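Local coordinates for 6-phosphogluconate dehydrogenase, NAD-binding (Geobacter metallireducens, PDB 3PEF), which binds NADP(H) and probably reduces succinic semialdehyde to gamma-hydroxybutyrate, as a member of the beta-hydroxyacid dehydrogenase family, at residues A[115-123]-A[160-171]. The protein carries 2 engineered substitutions. Residues are numbered along the deposited sequence; the frame is centred on the assembly and turned at random.
Sequences RFLEAPVSG and HLGDVGKGAEMK. With NAP (NADP nicotinamide-adenine-dinucleotide phosphate), chain I; EDO (1,2-ethanediol), chain N; GOL (glycerol), chain J.
Glu118 reaches out from the end of strand 115-118 into the first turn of helix 166-171 and illustrates how one carboxylate oxygen can gather two backbone amides at a helix start. Gly165, at the N-cap position, donates its N-H to Glu118 OE1, N to O 2.6 Å, and Ala168 N reaches the same oxygen at 3.1 Å. Both come from well outside the carboxylate plane, 57° out for Ala168, and on opposite faces, so OE1 is gripped between them. Glu118 CG is tucked between its own N and C (chi1 66°), and beyond it the chain runs straight, carrying the carboxylate across to the helix. The other oxygen, OE2, lies 3.4 Å from Ala168 CB and takes a hydrogen bond from Ser102 of helix 99-111; the helix N-terminus would be expected to favour the charged form. With an alanine here, the N-H groups of Gly165 and Ala168 would probably lose their shared acceptor and Ser102 its carboxylate partner. At Gly167, a side chain would run close against OE1.

The strand belongs to the Rossmann-type NADP-binding domain, and the helix is the start of the long helix 166-194, which carries the chain into the C-terminal helical domain. Upstream, Val164 CG1 meets the Phe116 ring at its edge, in the ring plane, 3.9 Å from CE2, the two side chains crossing at about a right angle. Downstream, the Pro120 ring and the Lys171 chain run alongside each other, pointing opposite ways, with Pro120 CG 3.8 Å from Lys171 CB. Bent at chi2 (58°), Lys171 then brings its NZ to Val121 O, a 2.7 Å hydrogen bond in the carbonyl plane. Lys171, the predicted active-site residue, also bonds Asn175 and O1 of a glycerol, probably from the crystallisation liquor, beside the nicotinamide of NADP, whose C5N is 3.9 Å from Lys171 NZ.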
loop_
_atom_site.group_PDB
_atom_site.type_symbol
_atom_site.label_atom_id
_atom_site.label_comp_id
_atom_site.label_asym_id
_atom_site.label_seq_id
_atom_site.Cartn_x
_atom_site.Cartn_y
_atom_site.Cartn_z
ATOM N N ARG A 115 -33.779 -20.206 17.596
ATOM C CA ARG A 115 -33.604 -18.757 17.498
ATOM C C ARG A 115 -32.119 -18.411 17.429
ATOM O O ARG A 115 -31.284 -19.142 17.967
ATOM C CB ARG A 115 -34.299 -18.053 18.669
ATOM C CG ARG A 115 -35.848 -18.164 18.610
ATOM C CD ARG A 115 -36.521 -17.633 19.875
ATOM N NE ARG A 115 -35.960 -18.270 21.065
ATOM C CZ ARG A 115 -35.836 -17.676 22.248
ATOM N NH1 ARG A 115 -36.244 -16.425 22.407
ATOM N NH2 ARG A 115 -35.301 -18.333 23.270
ATOM N N PHE A 116 -31.781 -17.311 16.758
ATOM C CA PHE A 116 -30.372 -16.978 16.561
ATOM C C PHE A 116 -30.004 -15.521 16.828
ATOM O O PHE A 116 -30.755 -14.614 16.478
ATOM C CB PHE A 116 -29.926 -17.353 15.154
ATOM C CG PHE A 116 -28.495 -17.030 14.882
ATOM C CD1 PHE A 116 -27.491 -17.874 15.316
ATOM C CD2 PHE A 116 -28.146 -15.866 14.215
ATOM C CE1 PHE A 116 -26.166 -17.568 15.073
ATOM C CE2 PHE A 116 -26.831 -15.564 13.961
ATOM C CZ PHE A 116 -25.837 -16.418 14.388
ATOM N N LEU A 117 -28.826 -15.326 17.427
ATOM C CA LEU A 117 -28.293 -14.011 17.793
ATOM C C LEU A 117 -26.804 -14.085 17.495
ATOM O O LEU A 117 -26.147 -15.038 17.900
ATOM C CB LEU A 117 -28.451 -13.800 19.305
ATOM C CG LEU A 117 -28.825 -12.518 20.089
ATOM C CD1 LEU A 117 -27.967 -12.362 21.347
ATOM C CD2 LEU A 117 -28.882 -11.206 19.292
ATOM N N GLU A 118 -26.251 -13.113 16.790
ATOM C CA GLU A 118 -24.791 -13.034 16.729
ATOM C C GLU A 118 -24.373 -12.083 17.817
ATOM O O GLU A 118 -25.069 -11.111 18.066
ATOM C CB GLU A 118 -24.294 -12.518 15.384
ATOM C CG GLU A 118 -24.668 -11.077 15.095
ATOM C CD GLU A 118 -24.082 -10.587 13.782
ATOM O OE1 GLU A 118 -24.452 -9.486 13.332
ATOM O OE2 GLU A 118 -23.245 -11.301 13.193
ATOM N N ALA A 119 -23.257 -12.354 18.483
ATOM C CA ALA A 119 -22.748 -11.390 19.456
ATOM C C ALA A 119 -21.236 -11.433 19.583
ATOM O O ALA A 119 -20.710 -11.870 20.605
ATOM C CB ALA A 119 -23.435 -11.586 20.825
ATOM N N PRO A 120 -20.520 -10.966 18.539
ATOM C CA PRO A 120 -19.057 -10.897 18.631
ATOM C C PRO A 120 -18.675 -9.870 19.688
ATOM O O PRO A 120 -19.514 -9.043 20.069
ATOM C CB PRO A 120 -18.645 -10.403 17.243
ATOM C CG PRO A 120 -19.820 -9.554 16.803
ATOM C CD PRO A 120 -21.033 -10.305 17.328
ATOM N N VAL A 121 -17.433 -9.918 20.158
ATOM C CA VAL A 121 -17.032 -9.087 21.285
ATOM C C VAL A 121 -15.797 -8.252 20.995
ATOM O O VAL A 121 -14.984 -8.584 20.126
ATOM C CB VAL A 121 -16.765 -9.931 22.576
ATOM C CG1 VAL A 121 -17.905 -10.861 22.842
ATOM C CG2 VAL A 121 -15.462 -10.723 22.461
ATOM N N SER A 122 -15.668 -7.161 21.740
ATOM C CA SER A 122 -14.453 -6.360 21.724
ATOM C C SER A 122 -13.778 -6.505 23.102
ATOM O O SER A 122 -14.455 -6.485 24.132
ATOM C CB SER A 122 -14.797 -4.896 21.389
ATOM O OG SER A 122 -13.642 -4.081 21.392
ATOM N N GLY A 123 -12.461 -6.692 23.123
ATOM C CA GLY A 123 -11.733 -6.949 24.360
ATOM C C GLY A 123 -11.060 -8.306 24.274
ATOM O O GLY A 123 -11.628 -9.233 23.707
ATOM N N HIS A 160 -27.283 -3.772 21.499
ATOM C CA HIS A 160 -27.982 -4.474 20.428
ATOM C C HIS A 160 -28.027 -3.571 19.201
ATOM O O HIS A 160 -28.469 -2.435 19.293
ATOM C CB HIS A 160 -29.392 -4.863 20.889
ATOM C CG HIS A 160 -30.132 -5.729 19.919
ATOM N ND1 HIS A 160 -30.799 -5.221 18.827
ATOM C CD2 HIS A 160 -30.320 -7.069 19.886
ATOM C CE1 HIS A 160 -31.367 -6.212 18.162
ATOM N NE2 HIS A 160 -31.084 -7.344 18.779
ATOM N N LEU A 161 -27.575 -4.073 18.055
ATOM C CA LEU A 161 -27.304 -3.219 16.897
ATOM C C LEU A 161 -28.258 -3.406 15.730
ATOM O O LEU A 161 -28.044 -2.838 14.660
ATOM C CB LEU A 161 -25.874 -3.448 16.407
ATOM C CG LEU A 161 -24.800 -3.043 17.421
ATOM C CD1 LEU A 161 -23.443 -3.655 17.062
ATOM C CD2 LEU A 161 -24.708 -1.522 17.488
ATOM N N GLY A 162 -29.294 -4.218 15.921
ATOM C CA GLY A 162 -30.296 -4.412 14.888
ATOM C C GLY A 162 -30.325 -5.837 14.384
ATOM O O GLY A 162 -30.128 -6.773 15.154
ATOM N N ASP A 163 -30.558 -6.002 13.089
ATOM C CA ASP A 163 -30.656 -7.332 12.479
ATOM C C ASP A 163 -29.295 -8.031 12.354
ATOM O O ASP A 163 -28.247 -7.382 12.364
ATOM C CB ASP A 163 -31.290 -7.221 11.095
ATOM C CG ASP A 163 -32.685 -6.636 11.138
ATOM O OD1 ASP A 163 -33.393 -6.869 12.143
ATOM O OD2 ASP A 163 -33.073 -5.948 10.165
ATOM N N VAL A 164 -29.324 -9.349 12.206
ATOM C CA VAL A 164 -28.099 -10.132 12.066
ATOM C C VAL A 164 -27.251 -9.544 10.960
ATOM O O VAL A 164 -27.756 -9.232 9.876
ATOM C CB VAL A 164 -28.395 -11.610 11.744
ATOM C CG1 VAL A 164 -27.083 -12.422 11.684
ATOM C CG2 VAL A 164 -29.348 -12.194 12.784
ATOM N N GLY A 165 -25.962 -9.379 11.234
ATOM C CA GLY A 165 -25.068 -8.806 10.250
ATOM C C GLY A 165 -24.489 -7.495 10.725
ATOM O O GLY A 165 -23.328 -7.195 10.439
ATOM N N LYS A 166 -25.294 -6.726 11.461
ATOM C CA LYS A 166 -24.874 -5.431 11.998
ATOM C C LYS A 166 -23.786 -5.607 13.059
ATOM O O LYS A 166 -22.842 -4.826 13.127
ATOM C CB LYS A 166 -26.068 -4.666 12.590
ATOM C CG LYS A 166 -27.016 -4.062 11.551
ATOM C CD LYS A 166 -26.488 -2.732 11.033
ATOM C CE LYS A 166 -27.185 -2.274 9.747
ATOM N NZ LYS A 166 -26.409 -2.662 8.517
ATOM N N GLY A 167 -23.926 -6.639 13.884
ATOM C CA GLY A 167 -22.904 -6.956 14.861
ATOM C C GLY A 167 -21.581 -7.342 14.216
ATOM O O GLY A 167 -20.511 -6.855 14.619
ATOM N N ALA A 168 -21.644 -8.236 13.232
ATOM C CA ALA A 168 -20.454 -8.663 12.493
ATOM C C ALA A 168 -19.775 -7.476 11.838
ATOM O O ALA A 168 -18.557 -7.341 11.906
ATOM C CB ALA A 168 -20.803 -9.728 11.438
ATOM N N GLU A 169 -20.570 -6.615 11.203
ATOM C CA GLU A 169 -20.038 -5.430 10.540
ATOM C C GLU A 169 -19.354 -4.489 11.523
ATOM O O GLU A 169 -18.280 -3.964 11.248
ATOM C CB GLU A 169 -21.151 -4.715 9.756
ATOM C CG GLU A 169 -21.537 -5.492 8.520
ATOM C CD GLU A 169 -22.845 -5.047 7.906
ATOM O OE1 GLU A 169 -23.671 -4.475 8.642
ATOM O OE2 GLU A 169 -23.050 -5.288 6.693
ATOM N N MET A 170 -19.964 -4.290 12.684
ATOM C CA MET A 170 -19.364 -3.425 13.687
ATOM C C MET A 170 -18.037 -4.009 14.153
ATOM O O MET A 170 -17.032 -3.307 14.264
ATOM C CB MET A 170 -20.290 -3.286 14.888
ATOM C CG MET A 170 -19.661 -2.494 16.030
ATOM S SD MET A 170 -19.485 -0.737 15.663
ATOM C CE MET A 170 -21.224 -0.224 15.541
ATOM N N LYS A 171 -18.049 -5.304 14.451
ATOM C CA LYS A 171 -16.844 -5.988 14.896
ATOM C C LYS A 171 -15.719 -5.835 13.869
ATOM O O LYS A 171 -14.584 -5.513 14.223
ATOM C CB LYS A 171 -17.130 -7.471 15.161
ATOM C CG LYS A 171 -15.884 -8.286 15.494
ATOM C CD LYS A 171 -15.169 -7.713 16.720
ATOM C CE LYS A 171 -14.027 -8.638 17.109
ATOM N NZ LYS A 171 -13.175 -8.061 18.183
HETATM P PA NAP I . -8.404 -19.646 19.759
HETATM O O1A NAP I . -7.477 -20.020 18.669
HETATM O O2A NAP I . -7.841 -19.731 21.119
HETATM O O5B NAP I . -9.729 -20.543 19.685
HETATM C C5B NAP I . -10.275 -20.914 18.448
HETATM C C4B NAP I . -11.409 -21.878 18.744
HETATM O O4B NAP I . -12.011 -22.245 17.521
HETATM C C3B NAP I . -10.892 -23.166 19.380
HETATM O O3B NAP I . -11.891 -23.573 20.286
HETATM C C2B NAP I . -10.855 -24.122 18.206
HETATM O O2B NAP I . -10.979 -25.480 18.539
HETATM C C1B NAP I . -12.087 -23.649 17.456
HETATM N N9A NAP I . -12.088 -24.144 16.073
HETATM C C8A NAP I . -11.250 -23.744 15.061
HETATM N N7A NAP I . -11.565 -24.447 13.949
HETATM C C5A NAP I . -12.575 -25.290 14.244
HETATM C C6A NAP I . -13.271 -26.203 13.469
HETATM N N6A NAP I . -12.953 -26.368 12.192
HETATM N N1A NAP I . -14.272 -26.942 14.041
HETATM C C2A NAP I . -14.593 -26.762 15.376
HETATM N N3A NAP I . -13.901 -25.841 16.140
HETATM C C4A NAP I . -12.914 -25.114 15.576
HETATM O O3 NAP I . -8.865 -18.153 19.461
HETATM P PN NAP I . -9.780 -17.168 20.299
HETATM O O1N NAP I . -9.055 -15.907 20.524
HETATM O O2N NAP I . -10.389 -17.856 21.455
HETATM O O5D NAP I . -10.844 -16.970 19.106
HETATM C C5D NAP I . -12.222 -17.206 19.217
HETATM C C4D NAP I . -12.921 -16.082 18.453
HETATM O O4D NAP I . -12.903 -14.871 19.170
HETATM C C3D NAP I . -12.214 -15.753 17.154
HETATM O O3D NAP I . -13.244 -15.478 16.230
HETATM C C2D NAP I . -11.399 -14.507 17.466
HETATM O O2D NAP I . -11.207 -13.741 16.309
HETATM C C1D NAP I . -12.346 -13.813 18.414
HETATM N N1N NAP I . -11.785 -12.827 19.363
HETATM C C2N NAP I . -10.562 -13.021 19.935
HETATM C C3N NAP I . -10.070 -12.111 20.868
HETATM C C7N NAP I . -8.748 -12.356 21.531
HETATM O O7N NAP I . -8.106 -11.253 22.070
HETATM N N7N NAP I . -8.176 -13.570 21.598
HETATM C C4N NAP I . -10.826 -10.991 21.229
HETATM C C5N NAP I . -12.086 -10.820 20.661
HETATM C C6N NAP I . -12.566 -11.752 19.740
HETATM P P2B NAP I . -9.690 -26.355 19.016
HETATM O O1X NAP I . -10.073 -27.807 18.770
HETATM O O2X NAP I . -8.509 -25.952 18.194
HETATM O O3X NAP I . -9.405 -26.088 20.468
HETATM C C1 EDO N . -31.956 -14.252 13.284
HETATM O O1 EDO N . -32.660 -14.790 14.404
HETATM C C2 EDO N . -31.910 -15.254 12.135
HETATM O O2 EDO N . -31.374 -14.579 10.991
HETATM C C1 GOL J . -9.493 -9.052 19.182
HETATM O O1 GOL J . -10.827 -9.054 18.714
HETATM C C2 GOL J . -9.223 -8.257 20.469
HETATM O O2 GOL J . -10.235 -7.301 20.804
HETATM C C3 GOL J . -7.864 -7.589 20.236
HETATM O O3 GOL J . -7.162 -7.230 21.411
HETATM O O HOH W 1 -12.061 -5.135 19.423
#